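Local structure of 3-hydroxyisobutyrate dehydrogenase family protein (Geobacter sulfurreducens, 3PDU) at residues Ser122-Lys126 and Pro229-Pro233; Gln180-Ala184 and Phe278-Phe282. The protein probably catalyses the NADPH-dependent reduction of succinic semialdehyde to gamma-hydroxybutyrate, as a member of the beta-hydroxyacid dehydrogenase family. All coordinates share one frame; numbering follows the deposited sequence.

In the fold
Contact 1 brings a loop of the N-terminal Rossmann-type domain, running from strand 115-122 into helix 125-130, against the loop before helix 234-251 of the C-terminal helical domain, with the nicotinamide end of NADP between them, a worked example of cofactor binding between two domains. Contact 2, about 13 Å away between centres, lies within the second, helical domain, where 278-282 packs on the long helix 166-194. Along the chain the segments alternate: 122-126, 180-184, 229-233, 278-282. The contacts touch where F232 and F278 pair through their backbones and stack edge-to-face, so the helical core reaches the cofactor site through F232.

Contact 1: Ser122-Lys126 and Pro229-Pro233; sequences SGTKK and PTSFP. With NAP (NADP nicotinamide-adenine-dinucleotide phosphate), chain I.
Between 122-126 and 229-233 the backbones come closest at K125 and S231, whose CA atoms lie 5.0 Å apart, where the turn into helix 125-130 meets an irregular loop. K125 lays its CB near the S231 carbonyl and its CD 3.8 Å from T230 O, while its ammonium runs on to a salt bridge with E129. One water ties the segments together, accepting from K126 N and hydrogen-bonded to S231 OG at 2.7 Å. Deeper in, the nicotinamide carboxamide bridges the two segments. Its N7N donates to S231 O over 2.9 Å in a fairly straight bond (159°). T124 OG1 (chi1 -175°) is directed at O7N and probably donates to it, but the modelled approach is too short to be trusted. The F232 ring lies obliquely beside the carboxamide, CD1 3.3 Å from NAP C7N, and its edge meets the ribose O2D in plane. An alanine at F232 removes the ring, and is likely to leave a gap beside the carboxamide and F278 without its edge-to-face partner. D277 accepts from the backbone N of both S231 and F232, bracing the loop. This is the nicotinamide end of an NADP site in the interdomain cleft, an arrangement characteristic of beta-hydroxyacid dehydrogenases.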
# COMPACT_ATOMS: atom_id res chain seq x y z
N SER A 122 -1.18 22.99 15.40
CA SER A 122 -2.19 21.96 15.22
C SER A 122 -3.55 22.62 15.47
O SER A 122 -3.75 23.28 16.49
CB SER A 122 -1.93 20.80 16.19
OG SER A 122 -2.88 19.77 16.05
N GLY A 123 -4.48 22.45 14.54
CA GLY A 123 -5.75 23.17 14.60
C GLY A 123 -6.05 23.77 13.24
O GLY A 123 -5.14 24.26 12.57
N THR A 124 -7.31 23.74 12.83
CA THR A 124 -7.69 24.10 11.46
C THR A 124 -8.32 25.49 11.43
O THR A 124 -8.04 26.32 12.29
CB THR A 124 -8.60 22.97 10.81
OG1 THR A 124 -8.86 23.28 9.44
CG2 THR A 124 -9.91 22.82 11.54
N LYS A 125 -9.13 25.76 10.41
CA LYS A 125 -9.73 27.08 10.22
C LYS A 125 -10.48 27.65 11.44
O LYS A 125 -10.25 28.79 11.85
CB LYS A 125 -10.66 27.07 9.00
CG LYS A 125 -11.23 28.45 8.67
CD LYS A 125 -11.93 28.44 7.32
CE LYS A 125 -13.43 28.27 7.47
NZ LYS A 125 -14.11 29.55 7.83
N LYS A 126 -11.41 26.88 12.00
CA LYS A 126 -12.17 27.39 13.15
C LYS A 126 -11.27 27.72 14.36
O LYS A 126 -11.40 28.79 14.95
CB LYS A 126 -13.30 26.42 13.54
CG LYS A 126 -14.04 26.85 14.80
CD LYS A 126 -15.35 26.09 14.97
CE LYS A 126 -15.89 26.24 16.40
NZ LYS A 126 -16.13 27.67 16.77
N PRO A 229 -16.66 22.03 2.28
CA PRO A 229 -16.18 23.40 2.44
C PRO A 229 -14.81 23.39 3.12
O PRO A 229 -14.59 22.65 4.08
CB PRO A 229 -17.23 24.05 3.34
CG PRO A 229 -17.85 22.89 4.08
CD PRO A 229 -17.84 21.74 3.12
N THR A 230 -13.89 24.21 2.63
CA THR A 230 -12.48 24.03 2.97
C THR A 230 -12.09 24.57 4.34
O THR A 230 -12.16 25.77 4.58
CB THR A 230 -11.59 24.68 1.91
OG1 THR A 230 -11.98 24.21 0.61
CG2 THR A 230 -10.13 24.33 2.15
N SER A 231 -11.69 23.67 5.24
CA SER A 231 -11.03 24.10 6.48
C SER A 231 -9.52 23.89 6.36
O SER A 231 -8.74 24.78 6.68
CB SER A 231 -11.56 23.35 7.70
OG SER A 231 -12.87 23.80 8.02
N PHE A 232 -9.13 22.71 5.90
CA PHE A 232 -7.72 22.42 5.66
C PHE A 232 -7.64 21.89 4.24
O PHE A 232 -8.18 20.82 3.94
CB PHE A 232 -7.22 21.39 6.68
CG PHE A 232 -5.80 20.95 6.49
CD1 PHE A 232 -4.81 21.87 6.20
CD2 PHE A 232 -5.44 19.62 6.65
CE1 PHE A 232 -3.47 21.47 6.05
CE2 PHE A 232 -4.12 19.21 6.52
CZ PHE A 232 -3.14 20.13 6.21
N PRO A 233 -7.02 22.67 3.33
CA PRO A 233 -7.01 22.31 1.90
C PRO A 233 -6.40 20.94 1.67
O PRO A 233 -5.37 20.60 2.25
CB PRO A 233 -6.13 23.40 1.28
CG PRO A 233 -6.34 24.59 2.19
CD PRO A 233 -6.38 23.97 3.58
PA NAP I . -3.67 28.73 2.04
O1A NAP I . -3.51 27.93 0.81
O2A NAP I . -5.02 29.27 2.22
O5B NAP I . -2.59 29.90 2.11
C5B NAP I . -1.25 29.78 1.69
C4B NAP I . -0.59 31.14 1.87
O4B NAP I . 0.74 31.07 1.36
C3B NAP I . -1.29 32.26 1.08
O3B NAP I . -1.11 33.47 1.79
C2B NAP I . -0.47 32.33 -0.20
O2B NAP I . -0.43 33.57 -0.85
C1B NAP I . 0.90 32.04 0.35
N9A NAP I . 1.84 31.55 -0.66
C8A NAP I . 1.83 30.37 -1.35
N7A NAP I . 2.91 30.36 -2.17
C5A NAP I . 3.60 31.50 -2.01
C6A NAP I . 4.77 31.99 -2.58
N6A NAP I . 5.43 31.26 -3.49
N1A NAP I . 5.23 33.22 -2.19
C2A NAP I . 4.55 33.97 -1.24
N3A NAP I . 3.40 33.48 -0.68
C4A NAP I . 2.94 32.26 -1.06
O3 NAP I . -3.20 27.76 3.22
PN NAP I . -3.50 27.72 4.79
O1N NAP I . -4.54 26.70 5.03
O2N NAP I . -3.60 29.12 5.29
O5D NAP I . -2.09 27.08 5.24
C5D NAP I . -0.95 27.85 5.56
C4D NAP I . 0.01 26.92 6.28
O4D NAP I . -0.59 26.47 7.48
C3D NAP I . 0.27 25.66 5.46
O3D NAP I . 1.60 25.24 5.74
C2D NAP I . -0.68 24.63 6.03
O2D NAP I . -0.23 23.30 5.85
C1D NAP I . -0.64 25.06 7.49
N1N NAP I . -1.79 24.67 8.31
C2N NAP I . -3.06 24.73 7.82
C3N NAP I . -4.14 24.37 8.64
C7N NAP I . -5.57 24.45 8.14
O7N NAP I . -6.55 23.75 8.83
N7N NAP I . -5.89 25.15 7.05
C4N NAP I . -3.90 23.98 9.95
C5N NAP I . -2.60 23.94 10.45
C6N NAP I . -1.55 24.31 9.62
P2B NAP I . -1.49 33.92 -2.02
O1X NAP I . -0.79 34.93 -2.88
O2X NAP I . -1.83 32.65 -2.77
O3X NAP I . -2.74 34.48 -1.41
O HOH W 1 -12.96 24.72 10.57

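Contact 2: Gln180-Ala184 and Phe278-Phe282; sequences QMMTA and FAAVF
M182 and A279 mark the nearest backbone approach, CA to CA 6.6 Å, where a turn of helix 166-194 faces the short 3-10 segment 278-281, itself held by the V281 N to F278 O bond. M182 carries most of the contact. Its CG stands anti to the backbone N (chi1 -176°), which sends the chain out to the 3-10 segment, and bends at chi2 and chi3 then lay sulfur and methyl along A279. SD is 3.7 Å from A279 CA, and CE touches the same alanine. On the way, M182 CB meets F278 CE1 at 3.8 Å, approaching the ring obliquely. The sulfur sits 4.8 Å from the centroid of the F278 ring and 29° off its normal, a Met-aromatic contact. All of this belongs to the C-terminal helical domain, whose long helix 166-194 here packs against the segment leading into the last helix, 282-285, with M215 and M222 of helix 214-225 adding to the apolar surroundings. On the other flank V281 turns CG1 to M182 CG, 3.9 Å away, the two side chains running antiparallel alongside one another. One helix position further on, the methyl CG2 of T183 lies more loosely, 4.3 Å from V281 CG2, and F265 of helix 256-270 touches both residues. Beyond the contact, M181 and A184 pack on M211 and Q180 of a second subunit.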
# COMPACT_ATOMS: atom_id res chain seq x y z
N GLN A 180 -3.82 9.58 7.89
CA GLN A 180 -4.21 8.18 7.92
C GLN A 180 -5.58 7.99 8.59
O GLN A 180 -6.36 7.12 8.19
CB GLN A 180 -3.14 7.33 8.59
CG GLN A 180 -1.82 7.31 7.80
CD GLN A 180 -0.82 6.30 8.36
OE1 GLN A 180 0.26 6.67 8.82
NE2 GLN A 180 -1.19 5.04 8.34
N MET A 181 -5.88 8.80 9.61
CA MET A 181 -7.21 8.74 10.22
C MET A 181 -8.31 9.12 9.24
O MET A 181 -9.41 8.54 9.28
CB MET A 181 -7.32 9.63 11.46
CG MET A 181 -6.66 9.02 12.69
SD MET A 181 -6.79 10.13 14.11
CE MET A 181 -8.56 10.10 14.44
N MET A 182 -8.03 10.09 8.39
CA MET A 182 -9.04 10.55 7.43
C MET A 182 -9.29 9.49 6.36
O MET A 182 -10.44 9.24 5.98
CB MET A 182 -8.64 11.88 6.78
CG MET A 182 -9.72 12.45 5.85
SD MET A 182 -11.18 13.00 6.77
CE MET A 182 -12.43 11.97 6.01
N THR A 183 -8.22 8.85 5.87
CA THR A 183 -8.43 7.78 4.89
C THR A 183 -9.10 6.56 5.54
O THR A 183 -9.89 5.87 4.91
CB THR A 183 -7.14 7.35 4.13
OG1 THR A 183 -6.13 6.92 5.06
CG2 THR A 183 -6.62 8.49 3.25
N ALA A 184 -8.79 6.32 6.81
CA ALA A 184 -9.46 5.24 7.55
C ALA A 184 -10.97 5.50 7.64
O ALA A 184 -11.77 4.63 7.29
CB ALA A 184 -8.86 5.08 8.94
N PHE A 278 -9.68 18.59 3.12
CA PHE A 278 -9.00 17.30 3.00
C PHE A 278 -9.91 16.10 3.18
O PHE A 278 -9.58 14.99 2.74
CB PHE A 278 -7.73 17.22 3.88
CG PHE A 278 -7.98 16.94 5.34
CD1 PHE A 278 -7.55 15.75 5.92
CD2 PHE A 278 -8.57 17.91 6.16
CE1 PHE A 278 -7.72 15.50 7.28
CE2 PHE A 278 -8.77 17.67 7.53
CZ PHE A 278 -8.34 16.46 8.09
N ALA A 279 -11.08 16.29 3.79
CA ALA A 279 -12.04 15.20 3.90
C ALA A 279 -12.49 14.71 2.51
O ALA A 279 -13.00 13.60 2.35
CB ALA A 279 -13.27 15.62 4.74
N ALA A 280 -12.30 15.56 1.51
CA ALA A 280 -12.73 15.24 0.16
C ALA A 280 -11.96 14.07 -0.46
O ALA A 280 -12.27 13.64 -1.57
CB ALA A 280 -12.65 16.48 -0.73
N VAL A 281 -10.95 13.55 0.24
CA VAL A 281 -10.31 12.32 -0.23
C VAL A 281 -11.38 11.22 -0.34
O VAL A 281 -11.25 10.30 -1.12
CB VAL A 281 -9.16 11.87 0.70
CG1 VAL A 281 -9.69 11.44 2.06
CG2 VAL A 281 -8.36 10.73 0.05
N PHE A 282 -12.44 11.36 0.43
CA PHE A 282 -13.56 10.42 0.35
C PHE A 282 -14.07 10.27 -1.08
O PHE A 282 -14.56 9.21 -1.48
CB PHE A 282 -14.68 10.90 1.26
CG PHE A 282 -15.90 10.04 1.26
CD1 PHE A 282 -15.86 8.75 1.77
CD2 PHE A 282 -17.11 10.54 0.79
CE1 PHE A 282 -17.00 7.97 1.79
CE2 PHE A 282 -18.25 9.75 0.80
CZ PHE A 282 -18.20 8.47 1.31